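Putative lipoprotein (Bacteroides fragilis, PDB 3QNK) probably binds glycans at the cell surface, as a SusD-like lipoprotein of the bacterial outer membrane. Local coordinates at residues G35-S43 with A56-D64; L274-D282 with Q467-F475. All blocks are in the same frame, centred on the assembly; numbering follows the deposited sequence.

Interaction 1. Residues G35-S43 with A56-D64; sequences GLQLQENRS and ASWFKFNYD
Asn62 ND2 donates to Asn41 O over 3.1 Å, an almost straight bond (174° at the hydrogen) that lies in both the carbonyl plane and the plane of the donating amide. An asparagine suits the place because its other end accepts: OD1 takes a bond from Gln467, so one short amide serves two partners. Arg42 crosses the same seam by a longer reach. Its chain bends at chi3 (-90°), bringing the guanidinium to the last carbonyl of helix 55-58, where NH1 makes a weak bond to Trp58 O at the edge of the group. NE of Arg42 is held within its own segment by Gln39 OE1 at 3.1 Å, nearly in the guanidinium plane, and NH2 forms a salt bridge with Asp74; together these fix the rotation of the group. The aliphatic part of the arginine is used too, with Arg42 CD 3.7 Å from Phe61 CB.

Beside this polar seam lies an apolar one. Leu38 CD1 sits over the face of the five-membered ring of Trp58, 4.1 Å from its centroid, whereas CD2 touches both aromatics, meeting the benzene part of Trp58 and lying 3.8 Å from Phe59 CE1. Leu36 CD2 meets the far end of the indole, 3.7 Å from Trp58 CH2, and Asn41 CB lies 3.6 Å from Phe59 CE1.

The contact thus folds the loop that follows helix 17-29 against helix 55-58 and the 3-10 turn after it. Helix 253-257 packs on Leu36, helix 453-460 presents Phe454 to Arg42, and Asp503 of the second subunit packs on Trp58.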
loop_
_atom_site.group_PDB
_atom_site.type_symbol
_atom_site.label_atom_id
_atom_site.label_comp_id
_atom_site.label_asym_id
_atom_site.label_seq_id
_atom_site.Cartn_x
_atom_site.Cartn_y
_atom_site.Cartn_z
ATOM N N GLY B 35 -6.779 -10.441 8.325
ATOM C CA GLY B 35 -8.004 -11.222 8.251
ATOM C C GLY B 35 -7.806 -12.627 7.716
ATOM O O GLY B 35 -8.563 -13.532 8.071
ATOM N N LEU B 36 -6.743 -12.831 6.903
ATOM C CA LEU B 36 -6.418 -14.093 6.256
ATOM C C LEU B 36 -5.451 -14.964 7.068
ATOM O O LEU B 36 -5.304 -16.171 6.753
ATOM C CB LEU B 36 -5.864 -13.822 4.866
ATOM C CG LEU B 36 -6.919 -13.281 3.924
ATOM C CD1 LEU B 36 -6.317 -12.329 2.932
ATOM C CD2 LEU B 36 -7.701 -14.408 3.258
ATOM N N GLN B 37 -4.860 -14.389 8.143
ATOM C CA GLN B 37 -3.947 -15.065 9.079
ATOM C C GLN B 37 -2.904 -15.865 8.316
ATOM O O GLN B 37 -2.783 -17.085 8.472
ATOM C CB GLN B 37 -4.740 -15.943 10.052
ATOM C CG GLN B 37 -5.510 -15.149 11.114
ATOM C CD GLN B 37 -4.581 -14.576 12.145
ATOM O OE1 GLN B 37 -3.931 -15.319 12.916
ATOM N NE2 GLN B 37 -4.453 -13.244 12.117
ATOM N N LEU B 38 -2.161 -15.156 7.460
ATOM C CA LEU B 38 -1.202 -15.763 6.577
ATOM C C LEU B 38 -0.049 -16.368 7.337
ATOM O O LEU B 38 0.317 -17.503 7.034
ATOM C CB LEU B 38 -0.753 -14.790 5.496
ATOM C CG LEU B 38 -1.835 -14.438 4.439
ATOM C CD1 LEU B 38 -1.224 -13.697 3.296
ATOM C CD2 LEU B 38 -2.543 -15.700 3.886
ATOM N N GLN B 39 0.449 -15.713 8.377
ATOM C CA GLN B 39 1.519 -16.261 9.233
ATOM C C GLN B 39 1.113 -17.608 9.870
ATOM O O GLN B 39 1.958 -18.499 9.935
ATOM C CB GLN B 39 1.924 -15.258 10.332
ATOM C CG GLN B 39 2.559 -13.988 9.785
ATOM C CD GLN B 39 3.909 -14.240 9.187
ATOM O OE1 GLN B 39 4.080 -14.945 8.170
ATOM N NE2 GLN B 39 4.888 -13.639 9.808
ATOM N N GLU B 40 -0.176 -17.761 10.313
ATOM C CA GLU B 40 -0.672 -19.013 10.894
ATOM C C GLU B 40 -0.712 -20.120 9.833
ATOM O O GLU B 40 -0.421 -21.277 10.140
ATOM C CB GLU B 40 -2.060 -18.834 11.526
ATOM C CG GLU B 40 -2.395 -19.910 12.548
ATOM C CD GLU B 40 -1.816 -19.804 13.952
ATOM O OE1 GLU B 40 -1.003 -18.887 14.230
ATOM O OE2 GLU B 40 -2.179 -20.673 14.778
ATOM N N ASN B 41 -1.053 -19.740 8.573
ATOM C CA ASN B 41 -1.106 -20.626 7.424
ATOM C C ASN B 41 0.314 -20.924 6.928
ATOM O O ASN B 41 0.498 -21.679 5.952
ATOM C CB ASN B 41 -1.955 -19.982 6.333
ATOM C CG ASN B 41 -3.418 -20.029 6.604
ATOM O OD1 ASN B 41 -4.014 -21.101 6.723
ATOM N ND2 ASN B 41 -4.041 -18.862 6.690
ATOM N N ARG B 42 1.324 -20.283 7.575
ATOM C CA ARG B 42 2.744 -20.518 7.259
ATOM C C ARG B 42 3.362 -21.246 8.444
ATOM O O ARG B 42 4.564 -21.201 8.635
ATOM C CB ARG B 42 3.500 -19.223 6.849
ATOM C CG ARG B 42 2.875 -18.632 5.592
ATOM C CD ARG B 42 3.644 -17.552 4.919
ATOM N NE ARG B 42 3.285 -16.239 5.431
ATOM C CZ ARG B 42 2.780 -15.232 4.717
ATOM N NH1 ARG B 42 2.596 -15.360 3.411
ATOM N NH2 ARG B 42 2.481 -14.080 5.304
ATOM N N SER B 43 2.520 -21.964 9.204
ATOM C CA SER B 43 2.870 -22.729 10.405
ATOM C C SER B 43 2.200 -24.109 10.384
ATOM O O SER B 43 1.223 -24.326 9.662
ATOM C CB SER B 43 2.459 -21.966 11.672
ATOM O OG SER B 43 1.123 -22.248 12.039
ATOM N N ALA B 56 1.463 -19.332 -5.114
ATOM C CA ALA B 56 2.572 -18.477 -5.515
ATOM C C ALA B 56 2.532 -17.117 -4.855
ATOM O O ALA B 56 3.594 -16.597 -4.528
ATOM C CB ALA B 56 2.587 -18.326 -7.025
ATOM N N SER B 57 1.329 -16.536 -4.676
ATOM C CA SER B 57 1.164 -15.211 -4.067
ATOM C C SER B 57 1.409 -15.193 -2.579
ATOM O O SER B 57 2.028 -14.258 -2.110
ATOM C CB SER B 57 -0.240 -14.668 -4.300
ATOM O OG SER B 57 -0.425 -14.239 -5.633
ATOM N N TRP B 58 0.873 -16.174 -1.833
ATOM C CA TRP B 58 0.873 -16.160 -0.383
ATOM C C TRP B 58 1.707 -17.199 0.327
ATOM O O TRP B 58 1.978 -16.989 1.517
ATOM C CB TRP B 58 -0.568 -16.380 0.121
ATOM C CG TRP B 58 -1.598 -15.349 -0.265
ATOM C CD1 TRP B 58 -1.383 -14.147 -0.875
ATOM C CD2 TRP B 58 -3.009 -15.403 0.023
ATOM N NE1 TRP B 58 -2.582 -13.489 -1.064
ATOM C CE2 TRP B 58 -3.597 -14.246 -0.535
ATOM C CE3 TRP B 58 -3.851 -16.374 0.607
ATOM C CZ2 TRP B 58 -4.976 -13.999 -0.468
ATOM C CZ3 TRP B 58 -5.219 -16.144 0.643
ATOM C CH2 TRP B 58 -5.763 -14.951 0.144
ATOM N N PHE B 59 1.989 -18.374 -0.292
ATOM C CA PHE B 59 2.584 -19.435 0.533
ATOM C C PHE B 59 3.951 -19.935 0.112
ATOM O O PHE B 59 4.326 -21.032 0.542
ATOM C CB PHE B 59 1.608 -20.607 0.682
ATOM C CG PHE B 59 0.262 -20.151 1.220
ATOM C CD1 PHE B 59 0.165 -19.492 2.443
ATOM C CD2 PHE B 59 -0.903 -20.349 0.485
ATOM C CE1 PHE B 59 -1.074 -19.053 2.917
ATOM C CE2 PHE B 59 -2.135 -19.899 0.955
ATOM C CZ PHE B 59 -2.210 -19.237 2.151
ATOM N N LYS B 60 4.756 -19.089 -0.577
ATOM C CA LYS B 60 6.100 -19.481 -0.982
ATOM C C LYS B 60 7.003 -19.855 0.223
ATOM O O LYS B 60 7.891 -20.714 0.062
ATOM C CB LYS B 60 6.756 -18.409 -1.846
ATOM C CG LYS B 60 6.557 -18.677 -3.323
ATOM C CD LYS B 60 7.084 -17.545 -4.150
ATOM C CE LYS B 60 6.788 -17.796 -5.590
ATOM N NZ LYS B 60 7.268 -16.672 -6.421
ATOM N N PHE B 61 6.728 -19.291 1.429
ATOM C CA PHE B 61 7.504 -19.591 2.654
ATOM C C PHE B 61 7.498 -21.082 2.939
ATOM O O PHE B 61 8.528 -21.684 3.247
ATOM C CB PHE B 61 6.930 -18.822 3.879
ATOM C CG PHE B 61 7.516 -19.168 5.233
ATOM C CD1 PHE B 61 6.989 -20.215 5.996
ATOM C CD2 PHE B 61 8.575 -18.434 5.763
ATOM C CE1 PHE B 61 7.557 -20.562 7.237
ATOM C CE2 PHE B 61 9.116 -18.764 7.022
ATOM C CZ PHE B 61 8.633 -19.855 7.723
ATOM N N ASN B 62 6.319 -21.671 2.850
ATOM C CA ASN B 62 6.088 -23.073 3.149
ATOM C C ASN B 62 6.966 -24.041 2.328
ATOM O O ASN B 62 7.122 -25.186 2.720
ATOM C CB ASN B 62 4.620 -23.386 2.938
ATOM C CG ASN B 62 3.728 -22.807 4.008
ATOM O OD1 ASN B 62 4.111 -22.664 5.155
ATOM N ND2 ASN B 62 2.491 -22.530 3.671
ATOM N N TYR B 63 7.564 -23.575 1.236
ATOM C CA TYR B 63 8.409 -24.412 0.378
ATOM C C TYR B 63 9.811 -23.779 0.210
ATOM O O TYR B 63 10.533 -24.170 -0.684
ATOM C CB TYR B 63 7.726 -24.637 -0.995
ATOM C CG TYR B 63 6.236 -24.891 -0.899
ATOM C CD1 TYR B 63 5.740 -26.143 -0.515
ATOM C CD2 TYR B 63 5.316 -23.848 -1.064
ATOM C CE1 TYR B 63 4.359 -26.368 -0.374
ATOM C CE2 TYR B 63 3.938 -24.056 -0.884
ATOM C CZ TYR B 63 3.468 -25.320 -0.569
ATOM O OH TYR B 63 2.125 -25.505 -0.447
ATOM N N ASP B 64 10.197 -22.835 1.089
ATOM C CA ASP B 64 11.464 -22.102 1.081
ATOM C C ASP B 64 11.674 -21.495 -0.330
ATOM O O ASP B 64 12.710 -21.698 -0.967
ATOM C CB ASP B 64 12.658 -22.985 1.537
ATOM C CG ASP B 64 13.991 -22.243 1.616
ATOM O OD1 ASP B 64 13.986 -21.050 2.009
ATOM O OD2 ASP B 64 15.035 -22.846 1.261
#

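Interaction 2. Residues L274-D282 with Q467-F475; sequences LGPTQELID and QTTLHGVRF
Helix 278-282 runs nearly perpendicular to strand 469-475, their axes 80° apart and 7.4 Å from each other at closest approach, with Gln278 and Gly472 nearest at the backbone. The helix meets the strand with its first turn, whose N-H groups have no earlier helical carbonyl to bond. One of these, Gln278 N, donates to His471 O at 2.9 Å, approaching from above the carbonyl plane.

Glu279 completes the join from the next position. With its chain folded at chi2, it brings its carboxylate back to the strand, where each oxygen takes one N-H of the same residue. OE1 accepts from His471 N at 2.9 Å through its syn lone pair. OE2 accepts from His471 ND1 at 2.6 Å, a nearly straight bond (175°) lying in the imidazole plane, although the carboxylate itself is turned 33° from that ring. Glutamate has the length and the two acceptors for this task, and histidine can offer a side-chain donor close beside its backbone one; the pairing also restrains rotation of the ring.

Smaller contacts flank this pair. Thr277, the N-cap, accepts from Leu280 N through OG1, and the same hydroxyl is hydrogen-bonded to the backbone carbonyl of Asp44; the methyl Thr277 CG2 lies 4.1 Å from Leu470 CB. Gln278 OE1 is 3.5 Å from Val473 CG1 and is hydrogen-bonded to Tyr359, while Gln278 NE2 donates to Asp282 OD1 one turn on.

Within the chain, strand 469-475 is an outermost strand of a three-stranded antiparallel sheet. Leu470 bonds through its backbone to strand 480-488, and His471 spends its own backbone N-H and C=O on the start of helix 278-283.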
loop_
_atom_site.group_PDB
_atom_site.type_symbol
_atom_site.label_atom_id
_atom_site.label_comp_id
_atom_site.label_asym_id
_atom_site.label_seq_id
_atom_site.Cartn_x
_atom_site.Cartn_y
_atom_site.Cartn_z
ATOM N N LEU B 274 -8.477 -20.630 7.267
ATOM C CA LEU B 274 -7.624 -21.515 8.067
ATOM C C LEU B 274 -8.140 -22.945 8.037
ATOM O O LEU B 274 -9.347 -23.169 8.130
ATOM C CB LEU B 274 -7.554 -21.016 9.522
ATOM C CG LEU B 274 -6.904 -19.663 9.758
ATOM C CD1 LEU B 274 -7.451 -19.022 10.994
ATOM C CD2 LEU B 274 -5.431 -19.779 9.829
ATOM N N GLY B 275 -7.224 -23.886 7.914
ATOM C CA GLY B 275 -7.528 -25.306 7.892
ATOM C C GLY B 275 -6.700 -26.021 8.937
ATOM O O GLY B 275 -5.575 -26.437 8.645
ATOM N N PRO B 276 -7.203 -26.135 10.186
ATOM C CA PRO B 276 -6.432 -26.849 11.224
ATOM C C PRO B 276 -5.921 -28.207 10.701
ATOM O O PRO B 276 -6.641 -28.888 9.969
ATOM C CB PRO B 276 -7.447 -27.023 12.359
ATOM C CG PRO B 276 -8.419 -25.923 12.177
ATOM C CD PRO B 276 -8.507 -25.677 10.706
ATOM N N THR B 277 -4.668 -28.571 11.024
ATOM C CA THR B 277 -4.040 -29.806 10.549
ATOM C C THR B 277 -4.340 -30.989 11.449
ATOM O O THR B 277 -4.690 -30.839 12.624
ATOM C CB THR B 277 -2.530 -29.624 10.545
ATOM O OG1 THR B 277 -2.182 -29.109 11.835
ATOM C CG2 THR B 277 -2.044 -28.694 9.470
ATOM N N GLN B 278 -4.098 -32.179 10.938
ATOM C CA GLN B 278 -4.262 -33.359 11.750
ATOM C C GLN B 278 -3.210 -33.325 12.879
ATOM O O GLN B 278 -3.505 -33.743 13.993
ATOM C CB GLN B 278 -4.173 -34.614 10.875
ATOM C CG GLN B 278 -4.664 -35.874 11.553
ATOM C CD GLN B 278 -5.992 -35.656 12.227
ATOM O OE1 GLN B 278 -6.928 -35.085 11.645
ATOM N NE2 GLN B 278 -6.057 -36.024 13.497
ATOM N N GLU B 279 -2.046 -32.709 12.623
ATOM C CA GLU B 279 -0.955 -32.558 13.616
ATOM C C GLU B 279 -1.400 -31.716 14.814
ATOM O O GLU B 279 -1.043 -32.037 15.956
ATOM C CB GLU B 279 0.294 -31.939 12.985
ATOM C CG GLU B 279 1.067 -32.950 12.165
ATOM C CD GLU B 279 0.627 -33.196 10.734
ATOM O OE1 GLU B 279 -0.332 -32.534 10.274
ATOM O OE2 GLU B 279 1.232 -34.082 10.083
ATOM N N LEU B 280 -2.194 -30.669 14.557
ATOM C CA LEU B 280 -2.740 -29.869 15.634
ATOM C C LEU B 280 -3.861 -30.629 16.335
ATOM O O LEU B 280 -3.912 -30.609 17.566
ATOM C CB LEU B 280 -3.256 -28.505 15.147
ATOM C CG LEU B 280 -3.969 -27.642 16.181
ATOM C CD1 LEU B 280 -3.043 -27.255 17.372
ATOM C CD2 LEU B 280 -4.571 -26.438 15.531
ATOM N N ILE B 281 -4.744 -31.304 15.571
ATOM C CA ILE B 281 -5.853 -32.047 16.162
ATOM C C ILE B 281 -5.285 -33.101 17.119
ATOM O O ILE B 281 -5.782 -33.243 18.247
ATOM C CB ILE B 281 -6.792 -32.630 15.054
ATOM C CG1 ILE B 281 -7.900 -31.626 14.682
ATOM C CG2 ILE B 281 -7.466 -33.921 15.507
ATOM C CD1 ILE B 281 -7.518 -30.378 14.101
ATOM N N ASP B 282 -4.191 -33.766 16.700
ATOM C CA ASP B 282 -3.512 -34.806 17.486
ATOM C C ASP B 282 -2.949 -34.286 18.800
ATOM O O ASP B 282 -2.807 -35.071 19.739
ATOM C CB ASP B 282 -2.369 -35.427 16.664
ATOM C CG ASP B 282 -2.802 -36.435 15.589
ATOM O OD1 ASP B 282 -3.991 -36.872 15.611
ATOM O OD2 ASP B 282 -1.946 -36.818 14.752
ATOM N N GLN B 467 7.820 -27.591 9.793
ATOM C CA GLN B 467 7.549 -27.351 8.374
ATOM C C GLN B 467 7.953 -28.587 7.568
ATOM O O GLN B 467 9.013 -28.613 6.927
ATOM C CB GLN B 467 8.246 -26.066 7.890
ATOM C CG GLN B 467 7.717 -24.769 8.521
ATOM C CD GLN B 467 6.298 -24.454 8.100
ATOM O OE1 GLN B 467 5.334 -24.820 8.782
ATOM N NE2 GLN B 467 6.130 -23.731 7.004
ATOM N N THR B 468 7.103 -29.636 7.646
ATOM C CA THR B 468 7.275 -30.923 6.967
ATOM C C THR B 468 6.006 -31.304 6.217
ATOM O O THR B 468 5.301 -30.429 5.730
ATOM C CB THR B 468 7.638 -32.036 7.969
ATOM O OG1 THR B 468 6.757 -31.979 9.087
ATOM C CG2 THR B 468 9.055 -31.970 8.426
ATOM N N THR B 469 5.719 -32.624 6.117
ATOM C CA THR B 469 4.507 -33.111 5.499
ATOM C C THR B 469 3.417 -33.027 6.545
ATOM O O THR B 469 3.544 -33.625 7.622
ATOM C CB THR B 469 4.694 -34.499 4.916
ATOM O OG1 THR B 469 5.677 -34.419 3.890
ATOM C CG2 THR B 469 3.406 -35.057 4.325
ATOM N N LEU B 470 2.373 -32.245 6.236
ATOM C CA LEU B 470 1.223 -32.018 7.101
ATOM C C LEU B 470 0.060 -32.829 6.571
ATOM O O LEU B 470 0.020 -33.166 5.391
ATOM C CB LEU B 470 0.886 -30.532 7.237
ATOM C CG LEU B 470 2.015 -29.641 7.748
ATOM C CD1 LEU B 470 1.627 -28.217 7.631
ATOM C CD2 LEU B 470 2.383 -29.954 9.219
ATOM N N HIS B 471 -0.863 -33.181 7.466
ATOM C CA HIS B 471 -1.955 -34.076 7.166
ATOM C C HIS B 471 -3.324 -33.483 7.491
ATOM O O HIS B 471 -3.438 -32.408 8.079
ATOM C CB HIS B 471 -1.741 -35.376 7.961
ATOM C CG HIS B 471 -0.476 -36.078 7.587
ATOM N ND1 HIS B 471 0.727 -35.790 8.216
ATOM C CD2 HIS B 471 -0.245 -36.967 6.591
ATOM C CE1 HIS B 471 1.635 -36.542 7.613
ATOM N NE2 HIS B 471 1.098 -37.255 6.622
ATOM N N GLY B 472 -4.351 -34.218 7.079
ATOM C CA GLY B 472 -5.755 -33.900 7.318
ATOM C C GLY B 472 -6.611 -35.138 7.177
ATOM O O GLY B 472 -6.083 -36.246 7.148
ATOM N N VAL B 473 -7.920 -34.976 7.102
ATOM C CA VAL B 473 -8.826 -36.106 6.912
ATOM C C VAL B 473 -9.699 -35.865 5.663
ATOM O O VAL B 473 -9.861 -34.728 5.218
ATOM C CB VAL B 473 -9.677 -36.508 8.154
ATOM C CG1 VAL B 473 -8.783 -36.914 9.317
ATOM C CG2 VAL B 473 -10.671 -35.413 8.561
ATOM N N ARG B 474 -10.235 -36.952 5.104
ATOM C CA ARG B 474 -11.111 -36.992 3.946
ATOM C C ARG B 474 -12.154 -38.039 4.240
ATOM O O ARG B 474 -11.783 -39.151 4.610
ATOM C CB ARG B 474 -10.266 -37.342 2.722
ATOM C CG ARG B 474 -10.987 -37.533 1.439
ATOM C CD ARG B 474 -9.970 -37.911 0.375
ATOM N NE ARG B 474 -10.015 -39.346 0.084
ATOM C CZ ARG B 474 -8.968 -40.090 -0.253
ATOM N NH1 ARG B 474 -7.760 -39.545 -0.360
ATOM N NH2 ARG B 474 -9.119 -41.378 -0.502
ATOM N N PHE B 475 -13.443 -37.695 4.134
ATOM C CA PHE B 475 -14.526 -38.644 4.412
ATOM C C PHE B 475 -14.932 -39.412 3.160
ATOM O O PHE B 475 -15.114 -38.853 2.071
ATOM C CB PHE B 475 -15.728 -37.970 5.068
ATOM C CG PHE B 475 -15.480 -37.794 6.558
ATOM C CD1 PHE B 475 -14.583 -36.828 7.027
ATOM C CD2 PHE B 475 -16.141 -38.592 7.491
ATOM C CE1 PHE B 475 -14.322 -36.696 8.389
ATOM C CE2 PHE B 475 -15.877 -38.450 8.855
ATOM C CZ PHE B 475 -14.962 -37.516 9.291
#

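In the fold
Both segments of interaction 1 precede those of interaction 2 in the sequence, the first contact lying in the N-terminal part of the chain and the second in its C-terminal half, yet their centres are only about 15 Å apart. They touch directly through the Asn62–Gln467 bond, and Leu274 CD2 packs near Asn41 ND2. The residues between segments 35-43 and 56-64 add a further link, since Ser46 bonds to both Asn41 and Gly275, and Asn45 and Val47 pair by backbone with Thr277 and Gly275. The loop is therefore joined to the approach to helix 278-283, and the 3-10 turn around Asn62 to the lead-in of strand 469-475, tying distant parts of the sequence into one body.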